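Exported protein (Bacteroides fragilis, PDB 4JX0) is of unknown function but binds magnesium and joins an N-terminal BT_3987-like domain to one of the F5/F8 type C (discoidin) family. Local coordinates at residues Thr229-Glu234 against Cys294-Phe299; Lys239-Asp244 against Ile286-Pro291; Tyr20-Ile25 against Arg161-Tyr166. One frame throughout, in Å; residues are numbered along the deposited sequence.

Contact 1 of 3, residues Thr229-Glu234 against Cys294-Phe299; sequences TIILPE and CTKVRF
Val297 O takes the Ile230 N-H at 2.7 Å, the shortest polar bond here, and the return bond from Val297 N to Ile230 O makes this an antiparallel hydrogen-bonded pair. A third backbone bond, Leu232 N to Thr295 O at 3.0 Å, extends the pairing to the chain's corner. The strand segments make 171° between their N-to-C directions.

On one face, Ile230 sends CD1 to the edge of the Phe299 ring, 3.6 Å from Phe299 CE2. Ile230 packs beside Val297, and both rest on Phe241 of the facing sheet. Leu232 points toward the partner strand, its CD1 3.5 Å from Cys294 O and 4.3 Å from Cys294 SG.

The other face is mixed. Arg298 starts with CG anti to the backbone N (chi1 -179°), then bends at chi3, which brings NE to Thr229 OG1 at 3.1 Å; the hydroxyl sits at the guanidinium edge, tilted 24° from its plane. Trp269 and Tyr227 add cation-pi contacts. The extended Lys296 chain lies alongside Ile231, Lys296 CD to Ile231 CG1 4.0 Å.

The apolar Ile230/Val297 face thus turns into a sandwich core, while the Thr229/Arg298/Lys296 face is partly exposed and partly covered by aromatic rings.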
loop_
_atom_site.group_PDB
_atom_site.type_symbol
_atom_site.label_atom_id
_atom_site.label_comp_id
_atom_site.label_asym_id
_atom_site.label_seq_id
_atom_site.Cartn_x
_atom_site.Cartn_y
_atom_site.Cartn_z
ATOM N N THR A 229 -8.448 4.113 -20.492
ATOM C CA THR A 229 -7.249 3.990 -21.321
ATOM C C THR A 229 -7.276 5.003 -22.448
ATOM O O THR A 229 -8.285 5.139 -23.124
ATOM C CB THR A 229 -7.095 2.575 -21.891
ATOM O OG1 THR A 229 -7.347 1.623 -20.871
ATOM C CG2 THR A 229 -5.706 2.320 -22.451
ATOM N N ILE A 230 -6.153 5.700 -22.648
ATOM C CA ILE A 230 -5.935 6.675 -23.719
ATOM C C ILE A 230 -5.093 5.948 -24.735
ATOM O O ILE A 230 -4.011 5.491 -24.373
ATOM C CB ILE A 230 -5.227 7.965 -23.183
ATOM C CG1 ILE A 230 -6.225 8.917 -22.499
ATOM C CG2 ILE A 230 -4.482 8.704 -24.304
ATOM C CD1 ILE A 230 -6.938 8.351 -21.343
ATOM N N ILE A 231 -5.557 5.829 -25.986
ATOM C CA ILE A 231 -4.810 5.127 -27.026
ATOM C C ILE A 231 -4.399 6.131 -28.091
ATOM O O ILE A 231 -5.262 6.723 -28.733
ATOM C CB ILE A 231 -5.651 3.964 -27.611
ATOM C CG1 ILE A 231 -6.111 2.989 -26.498
ATOM C CG2 ILE A 231 -4.858 3.204 -28.678
ATOM C CD1 ILE A 231 -7.362 2.321 -26.772
ATOM N N LEU A 232 -3.079 6.310 -28.284
ATOM C CA LEU A 232 -2.536 7.226 -29.288
ATOM C C LEU A 232 -2.424 6.514 -30.641
ATOM O O LEU A 232 -2.277 5.289 -30.657
ATOM C CB LEU A 232 -1.150 7.737 -28.868
ATOM C CG LEU A 232 -1.027 8.309 -27.461
ATOM C CD1 LEU A 232 0.392 8.738 -27.183
ATOM C CD2 LEU A 232 -1.975 9.480 -27.255
ATOM N N PRO A 233 -2.444 7.239 -31.781
ATOM C CA PRO A 233 -2.301 6.561 -33.089
ATOM C C PRO A 233 -0.934 5.891 -33.286
ATOM O O PRO A 233 -0.858 4.817 -33.895
ATOM C CB PRO A 233 -2.498 7.689 -34.106
ATOM C CG PRO A 233 -3.035 8.824 -33.347
ATOM C CD PRO A 233 -2.589 8.697 -31.948
ATOM N N GLU A 234 0.145 6.543 -32.798
ATOM C CA GLU A 234 1.511 6.014 -32.864
ATOM C C GLU A 234 2.309 6.452 -31.635
ATOM O O GLU A 234 1.849 7.287 -30.855
ATOM C CB GLU A 234 2.228 6.451 -34.165
ATOM C CG GLU A 234 2.456 7.949 -34.351
ATOM C CD GLU A 234 1.249 8.749 -34.801
ATOM O OE1 GLU A 234 0.727 8.463 -35.903
ATOM O OE2 GLU A 234 0.848 9.688 -34.075
ATOM N N CYS A 294 5.279 6.913 -25.413
ATOM C CA CYS A 294 4.312 5.865 -25.118
ATOM C C CYS A 294 3.288 5.713 -26.233
ATOM O O CYS A 294 3.103 6.607 -27.061
ATOM C CB CYS A 294 3.629 6.155 -23.785
ATOM S SG CYS A 294 2.775 7.756 -23.703
ATOM N N THR A 295 2.633 4.548 -26.227
ATOM C CA THR A 295 1.578 4.175 -27.165
ATOM C C THR A 295 0.211 4.364 -26.506
ATOM O O THR A 295 -0.733 4.787 -27.176
ATOM C CB THR A 295 1.792 2.734 -27.626
ATOM O OG1 THR A 295 1.963 1.889 -26.483
ATOM C CG2 THR A 295 2.995 2.603 -28.529
ATOM N N LYS A 296 0.106 4.030 -25.203
ATOM C CA LYS A 296 -1.115 4.172 -24.415
ATOM C C LYS A 296 -0.810 4.646 -22.990
ATOM O O LYS A 296 0.283 4.416 -22.475
ATOM C CB LYS A 296 -1.872 2.832 -24.315
ATOM C CG LYS A 296 -2.179 2.127 -25.614
ATOM C CD LYS A 296 -2.911 0.820 -25.338
ATOM C CE LYS A 296 -3.083 -0.027 -26.574
ATOM N NZ LYS A 296 -3.382 -1.441 -26.227
ATOM N N VAL A 297 -1.813 5.250 -22.339
ATOM C CA VAL A 297 -1.757 5.693 -20.937
ATOM C C VAL A 297 -3.079 5.260 -20.299
ATOM O O VAL A 297 -4.125 5.449 -20.915
ATOM C CB VAL A 297 -1.502 7.217 -20.792
ATOM C CG1 VAL A 297 -1.511 7.642 -19.326
ATOM C CG2 VAL A 297 -0.186 7.606 -21.453
ATOM N N ARG A 298 -3.039 4.653 -19.103
ATOM C CA ARG A 298 -4.228 4.145 -18.418
ATOM C C ARG A 298 -4.310 4.700 -17.005
ATOM O O ARG A 298 -3.390 4.519 -16.205
ATOM C CB ARG A 298 -4.217 2.597 -18.389
ATOM C CG ARG A 298 -5.418 1.935 -17.707
ATOM C CD ARG A 298 -5.314 0.424 -17.754
ATOM N NE ARG A 298 -5.513 -0.084 -19.113
ATOM C CZ ARG A 298 -5.424 -1.362 -19.476
ATOM N NH1 ARG A 298 -5.131 -2.299 -18.577
ATOM N NH2 ARG A 298 -5.624 -1.714 -20.744
ATOM N N PHE A 299 -5.440 5.332 -16.684
ATOM C CA PHE A 299 -5.686 5.904 -15.368
ATOM C C PHE A 299 -6.446 4.887 -14.544
ATOM O O PHE A 299 -7.477 4.398 -15.005
ATOM C CB PHE A 299 -6.474 7.208 -15.496
ATOM C CG PHE A 299 -5.723 8.253 -16.281
ATOM C CD1 PHE A 299 -4.665 8.943 -15.710
ATOM C CD2 PHE A 299 -6.082 8.560 -17.584
ATOM C CE1 PHE A 299 -3.976 9.913 -16.430
ATOM C CE2 PHE A 299 -5.379 9.519 -18.307
ATOM C CZ PHE A 299 -4.328 10.184 -17.729
#

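Contact 2 of 3, residues Lys239-Asp244 against Ile286-Pro291; sequences KGFRLD and ISFKKP
Strands 239-244 and 286-288 run antiparallel at 176° with their axes 4.6 Å apart, Gly240 facing Ser287 as a non-hydrogen-bonded pair and Phe241 facing Ile286 as a hydrogen-bonded one. The latter pair exchanges two bonds, Phe241 N to Ile286 O at 2.7 Å and Ile286 N to Phe241 O at 2.8 Å. Two residues further on, Phe288 N donates its N-H to Lys239 O (2.9 Å), just before the chain turns a corner at Lys289 and Lys290.

Phe241 and Phe288 approach obliquely, CE1 of the first 4.0 Å from CE2 of the second. With chi1 at -71°, the Phe288 ring is swung beside its own backbone N, and its CD2 comes obliquely near the peptide between Lys239 and Gly240. Toward the other end, both methyls of Leu243 meet the tip of Ile286, Leu243 CD2 lying 4.0 Å from Ile286 CD1.

These apolar groups form the inward layer of one sheet of a beta sandwich, consistent with the discoidin-type jelly roll: Phe241 reaches Val297, Leu243 reaches Met302 and Ile286 reaches Phe299, all on strand 296-304 of the facing sheet. Strand 312-319, which carries the magnesium ligands Asn314 and Glu315, pairs with the other edge of 239-244.

Arg242 turns to its own strand: its NH1 bonds Asp244 OD1 at 3.0 Å, on the syn side and in the guanidinium plane, and forms a salt bridge to Asp244 OD2 at 2.9 Å.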
loop_
_atom_site.group_PDB
_atom_site.type_symbol
_atom_site.label_atom_id
_atom_site.label_comp_id
_atom_site.label_asym_id
_atom_site.label_seq_id
_atom_site.Cartn_x
_atom_site.Cartn_y
_atom_site.Cartn_z
ATOM N N LYS A 239 3.882 15.200 -22.665
ATOM C CA LYS A 239 4.208 16.059 -21.537
ATOM C C LYS A 239 3.223 15.859 -20.375
ATOM O O LYS A 239 3.609 16.056 -19.221
ATOM C CB LYS A 239 4.207 17.533 -21.977
ATOM C CG LYS A 239 5.315 17.877 -22.979
ATOM C CD LYS A 239 5.363 19.369 -23.279
ATOM C CE LYS A 239 6.622 19.776 -24.004
ATOM N NZ LYS A 239 6.452 21.051 -24.757
ATOM N N GLY A 240 1.971 15.508 -20.688
ATOM C CA GLY A 240 0.923 15.285 -19.698
ATOM C C GLY A 240 -0.483 15.326 -20.266
ATOM O O GLY A 240 -0.665 15.209 -21.479
ATOM N N PHE A 241 -1.496 15.498 -19.382
ATOM C CA PHE A 241 -2.910 15.547 -19.767
ATOM C C PHE A 241 -3.708 16.573 -18.995
ATOM O O PHE A 241 -3.353 16.910 -17.872
ATOM C CB PHE A 241 -3.575 14.183 -19.523
ATOM C CG PHE A 241 -2.961 13.043 -20.294
ATOM C CD1 PHE A 241 -1.883 12.335 -19.779
ATOM C CD2 PHE A 241 -3.422 12.712 -21.556
ATOM C CE1 PHE A 241 -1.299 11.303 -20.504
ATOM C CE2 PHE A 241 -2.821 11.690 -22.286
ATOM C CZ PHE A 241 -1.772 10.985 -21.752
ATOM N N ARG A 242 -4.830 17.017 -19.585
ATOM C CA ARG A 242 -5.831 17.902 -18.983
ATOM C C ARG A 242 -7.107 17.092 -18.932
ATOM O O ARG A 242 -7.671 16.785 -19.985
ATOM C CB ARG A 242 -6.005 19.199 -19.794
ATOM C CG ARG A 242 -7.179 20.134 -19.404
ATOM C CD ARG A 242 -7.742 20.886 -20.612
ATOM N NE ARG A 242 -7.860 22.342 -20.412
ATOM C CZ ARG A 242 -8.962 23.007 -20.048
ATOM N NH1 ARG A 242 -10.095 22.356 -19.800
ATOM N NH2 ARG A 242 -8.935 24.329 -19.926
ATOM N N LEU A 243 -7.527 16.693 -17.730
ATOM C CA LEU A 243 -8.748 15.920 -17.517
ATOM C C LEU A 243 -9.811 16.836 -16.912
ATOM O O LEU A 243 -9.673 17.237 -15.756
ATOM C CB LEU A 243 -8.491 14.712 -16.586
ATOM C CG LEU A 243 -8.030 13.427 -17.253
ATOM C CD1 LEU A 243 -6.696 13.607 -17.922
ATOM C CD2 LEU A 243 -7.966 12.295 -16.244
ATOM N N ASP A 244 -10.847 17.189 -17.680
ATOM C CA ASP A 244 -11.930 18.012 -17.148
ATOM C C ASP A 244 -12.783 17.149 -16.269
ATOM O O ASP A 244 -13.210 16.085 -16.700
ATOM C CB ASP A 244 -12.768 18.655 -18.251
ATOM C CG ASP A 244 -12.032 19.798 -18.878
ATOM O OD1 ASP A 244 -11.046 19.536 -19.606
ATOM O OD2 ASP A 244 -12.346 20.966 -18.534
ATOM N N ILE A 286 -2.505 16.672 -15.222
ATOM C CA ILE A 286 -1.606 15.583 -14.823
ATOM C C ILE A 286 -0.357 15.738 -15.668
ATOM O O ILE A 286 -0.477 15.663 -16.887
ATOM C CB ILE A 286 -2.299 14.210 -15.019
ATOM C CG1 ILE A 286 -3.681 14.203 -14.316
ATOM C CG2 ILE A 286 -1.395 13.075 -14.515
ATOM C CD1 ILE A 286 -4.481 13.024 -14.515
ATOM N N SER A 287 0.817 16.011 -15.059
ATOM C CA SER A 287 2.056 16.249 -15.812
ATOM C C SER A 287 3.133 15.241 -15.522
ATOM O O SER A 287 3.356 14.894 -14.368
ATOM C CB SER A 287 2.618 17.630 -15.491
ATOM O OG SER A 287 1.766 18.679 -15.911
ATOM N N PHE A 288 3.862 14.832 -16.570
ATOM C CA PHE A 288 5.018 13.964 -16.433
ATOM C C PHE A 288 6.226 14.836 -16.090
ATOM O O PHE A 288 6.486 15.811 -16.806
ATOM C CB PHE A 288 5.283 13.172 -17.727
ATOM C CG PHE A 288 4.276 12.088 -18.027
ATOM C CD1 PHE A 288 4.201 10.951 -17.239
ATOM C CD2 PHE A 288 3.485 12.148 -19.161
ATOM C CE1 PHE A 288 3.298 9.929 -17.534
ATOM C CE2 PHE A 288 2.581 11.125 -19.456
ATOM C CZ PHE A 288 2.495 10.022 -18.643
ATOM N N LYS A 289 6.960 14.507 -15.007
ATOM C CA LYS A 289 8.165 15.254 -14.607
ATOM C C LYS A 289 9.193 15.225 -15.734
ATOM O O LYS A 289 9.802 16.247 -16.054
ATOM C CB LYS A 289 8.760 14.693 -13.314
ATOM C CG LYS A 289 7.934 15.047 -12.090
ATOM C CD LYS A 289 8.381 14.307 -10.851
ATOM C CE LYS A 289 7.829 14.963 -9.612
ATOM N NZ LYS A 289 8.007 14.134 -8.407
ATOM N N LYS A 290 9.336 14.052 -16.361
ATOM C CA LYS A 290 10.169 13.813 -17.529
ATOM C C LYS A 290 9.244 13.329 -18.639
ATOM O O LYS A 290 8.634 12.280 -18.444
ATOM C CB LYS A 290 11.242 12.757 -17.192
ATOM C CG LYS A 290 12.182 12.449 -18.346
ATOM C CD LYS A 290 13.376 11.615 -17.915
ATOM C CE LYS A 290 14.363 11.453 -19.048
ATOM N NZ LYS A 290 15.600 10.745 -18.618
ATOM N N PRO A 291 9.098 14.028 -19.798
ATOM C CA PRO A 291 8.210 13.508 -20.870
ATOM C C PRO A 291 8.541 12.057 -21.250
ATOM O O PRO A 291 9.713 11.661 -21.212
ATOM C CB PRO A 291 8.456 14.463 -22.036
ATOM C CG PRO A 291 8.953 15.712 -21.410
ATOM C CD PRO A 291 9.728 15.302 -20.196
#

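Contact 3 of 3, residues Tyr20-Ile25 against Arg161-Tyr166; sequences YIEEDI and RTRSSY
Asp24 holds Thr162 and Arg163 with its two carboxylate oxygens, and this short polar cluster is the tight part of the contact. OD2 of Asp24 receives the Thr162 hydroxyl OG1 at 2.6 Å through its anti lone pair. OD1 of Asp24 receives Arg163 NE at 3.0 Å in a salt bridge with an N-H...O angle of 155°. The oxygen lies at the edge of the guanidinium, in its plane, whereas NE is met on the syn side of the carboxylate and slightly out of the carboxylate plane. The carboxylate and guanidinium planes stand 40° apart. With chi1 at 60°, CG of Asp24 stands between its backbone N and carbonyl carbon, which turns the carboxylate to the loop of residues 161-164. Two bonds to different partners, one on each oxygen, should limit rotation of the group.

Arg163 reaches across with an extended chain from CG to NE. Glu22 sets CG over one face of the guanidinium, near its rim, 3.8 Å from CZ of Arg163; Glu22 OE1 is hydrogen-bonded to Tyr39. Tyr42 adds a cation-pi contact to Arg163.

The rest is looser. Ile25 is buried against Tyr39 and Thr74 but only loosely apposed here, its CG2 4.3 Å from both Thr162 OG1 and Arg163 CD. The solvent side is at Thr162. The backbones stay well apart, with Asp24 CA and Thr162 CA 7.3 Å from each other.

Asp24 lies in the first turn of helix 23-31, where the helix dipole would probably favour a negative charge. The motif is a helix N-terminal turn, with Glu22 at the N-cap, salt-bridged to a strand-connecting loop of the BT_3987-like N-terminal domain, a member of the E-set clan.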
loop_
_atom_site.group_PDB
_atom_site.type_symbol
_atom_site.label_atom_id
_atom_site.label_comp_id
_atom_site.label_asym_id
_atom_site.label_seq_id
_atom_site.Cartn_x
_atom_site.Cartn_y
_atom_site.Cartn_z
ATOM N N TYR A 20 -12.475 -11.296 27.130
ATOM C CA TYR A 20 -12.229 -12.112 25.936
ATOM C C TYR A 20 -10.868 -12.815 26.016
ATOM O O TYR A 20 -9.830 -12.173 26.203
ATOM C CB TYR A 20 -12.297 -11.280 24.644
ATOM C CG TYR A 20 -11.887 -12.069 23.416
ATOM C CD1 TYR A 20 -12.658 -13.128 22.954
ATOM C CD2 TYR A 20 -10.689 -11.801 22.757
ATOM C CE1 TYR A 20 -12.272 -13.876 21.843
ATOM C CE2 TYR A 20 -10.294 -12.538 21.643
ATOM C CZ TYR A 20 -11.093 -13.573 21.182
ATOM O OH TYR A 20 -10.723 -14.324 20.088
ATOM N N ILE A 21 -10.893 -14.137 25.835
ATOM C CA ILE A 21 -9.715 -14.994 25.822
ATOM C C ILE A 21 -9.810 -15.804 24.531
ATOM O O ILE A 21 -10.900 -16.261 24.190
ATOM C CB ILE A 21 -9.658 -15.881 27.101
ATOM C CG1 ILE A 21 -9.968 -15.060 28.388
ATOM C CG2 ILE A 21 -8.304 -16.557 27.223
ATOM C CD1 ILE A 21 -10.012 -15.871 29.692
ATOM N N GLU A 22 -8.697 -15.961 23.802
ATOM C CA GLU A 22 -8.688 -16.706 22.536
ATOM C C GLU A 22 -8.888 -18.188 22.826
ATOM O O GLU A 22 -8.424 -18.671 23.856
ATOM C CB GLU A 22 -7.387 -16.458 21.761
ATOM C CG GLU A 22 -7.251 -15.032 21.241
ATOM C CD GLU A 22 -6.643 -13.999 22.173
ATOM O OE1 GLU A 22 -6.746 -14.164 23.409
ATOM O OE2 GLU A 22 -6.076 -13.007 21.663
ATOM N N GLU A 23 -9.618 -18.902 21.964
ATOM C CA GLU A 23 -9.954 -20.306 22.216
ATOM C C GLU A 23 -8.718 -21.208 22.387
ATOM O O GLU A 23 -8.742 -22.084 23.247
ATOM C CB GLU A 23 -10.865 -20.864 21.101
ATOM C CG GLU A 23 -11.491 -22.226 21.406
ATOM C CD GLU A 23 -12.226 -22.358 22.731
ATOM O OE1 GLU A 23 -12.979 -21.424 23.092
ATOM O OE2 GLU A 23 -12.044 -23.394 23.414
ATOM N N ASP A 24 -7.653 -20.996 21.600
ATOM C CA ASP A 24 -6.447 -21.839 21.685
ATOM C C ASP A 24 -5.712 -21.689 23.027
ATOM O O ASP A 24 -5.222 -22.693 23.547
ATOM C CB ASP A 24 -5.473 -21.566 20.528
ATOM C CG ASP A 24 -4.973 -20.143 20.448
ATOM O OD1 ASP A 24 -5.807 -19.233 20.233
ATOM O OD2 ASP A 24 -3.753 -19.938 20.584
ATOM N N ILE A 25 -5.624 -20.459 23.579
ATOM C CA ILE A 25 -4.948 -20.253 24.863
ATOM C C ILE A 25 -5.933 -20.570 26.010
ATOM O O ILE A 25 -5.469 -20.918 27.090
ATOM C CB ILE A 25 -4.259 -18.865 25.019
ATOM C CG1 ILE A 25 -5.255 -17.714 25.087
ATOM C CG2 ILE A 25 -3.216 -18.627 23.925
ATOM C CD1 ILE A 25 -5.166 -16.986 26.334
ATOM N N ARG A 161 2.226 -21.826 23.887
ATOM C CA ARG A 161 2.669 -22.741 22.825
ATOM C C ARG A 161 2.358 -22.120 21.451
ATOM O O ARG A 161 3.259 -21.930 20.630
ATOM C CB ARG A 161 2.003 -24.130 22.993
ATOM C CG ARG A 161 2.535 -24.890 24.208
ATOM C CD ARG A 161 1.634 -26.013 24.683
ATOM N NE ARG A 161 2.146 -26.613 25.920
ATOM C CZ ARG A 161 1.577 -27.621 26.582
ATOM N NH1 ARG A 161 0.451 -28.171 26.131
ATOM N NH2 ARG A 161 2.127 -28.087 27.697
ATOM N N THR A 162 1.089 -21.734 21.265
ATOM C CA THR A 162 0.580 -21.050 20.078
ATOM C C THR A 162 0.589 -19.536 20.331
ATOM O O THR A 162 0.808 -19.123 21.465
ATOM C CB THR A 162 -0.828 -21.553 19.800
ATOM O OG1 THR A 162 -1.609 -21.355 20.980
ATOM C CG2 THR A 162 -0.852 -23.021 19.415
ATOM N N ARG A 163 0.343 -18.718 19.296
ATOM C CA ARG A 163 0.306 -17.245 19.380
ATOM C C ARG A 163 1.602 -16.640 19.996
ATOM O O ARG A 163 1.533 -15.664 20.735
ATOM C CB ARG A 163 -0.944 -16.758 20.147
ATOM C CG ARG A 163 -2.231 -17.098 19.426
ATOM C CD ARG A 163 -3.477 -16.581 20.112
ATOM N NE ARG A 163 -4.660 -16.696 19.250
ATOM C CZ ARG A 163 -4.983 -15.859 18.266
ATOM N NH1 ARG A 163 -4.213 -14.808 17.995
ATOM N NH2 ARG A 163 -6.084 -16.061 17.549
ATOM N N SER A 164 2.771 -17.217 19.674
ATOM C CA SER A 164 4.078 -16.733 20.140
ATOM C C SER A 164 4.987 -16.275 18.987
ATOM O O SER A 164 6.056 -15.725 19.261
ATOM C CB SER A 164 4.798 -17.824 20.928
ATOM O OG SER A 164 4.979 -19.007 20.164
ATOM N N SER A 165 4.586 -16.510 17.715
ATOM C CA SER A 165 5.380 -16.136 16.545
ATOM C C SER A 165 4.526 -15.387 15.522
ATOM O O SER A 165 3.296 -15.537 15.501
ATOM C CB SER A 165 6.004 -17.373 15.909
ATOM O OG SER A 165 5.027 -18.359 15.614
ATOM N N TYR A 166 5.187 -14.561 14.695
ATOM C CA TYR A 166 4.535 -13.743 13.669
ATOM C C TYR A 166 5.348 -13.729 12.377
ATOM O O TYR A 166 6.573 -13.835 12.422
ATOM C CB TYR A 166 4.359 -12.312 14.181
ATOM C CG TYR A 166 3.209 -11.573 13.545
ATOM C CD1 TYR A 166 3.378 -10.869 12.365
ATOM C CD2 TYR A 166 1.975 -11.508 14.164
ATOM C CE1 TYR A 166 2.331 -10.157 11.794
ATOM C CE2 TYR A 166 0.930 -10.774 13.618
ATOM C CZ TYR A 166 1.108 -10.099 12.432
ATOM O OH TYR A 166 0.033 -9.431 11.908
#

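How the contacts relate
Contacts 1 and 2 belong to the C-terminal domain and touch, their centres 13 Å apart. Contact 2 is nested within the chain span closed by contact 1, and each strand of contact 1 is chain-adjacent to one of contact 2: 227-232 leads to 235-244, and 283-294 to 296-304, across the corners between two sheets. Their apolar faces meet in the shared core, Phe299 CE1 lying 3.7 Å from Ile286 CD1. Contact 2 is the more buried, whereas contact 1 also has a polar, partly exposed face. Contact 3 lies about 52 Å from both, centre to centre, in the other domain; it has no strand pairing and relies on charged side chains near the surface.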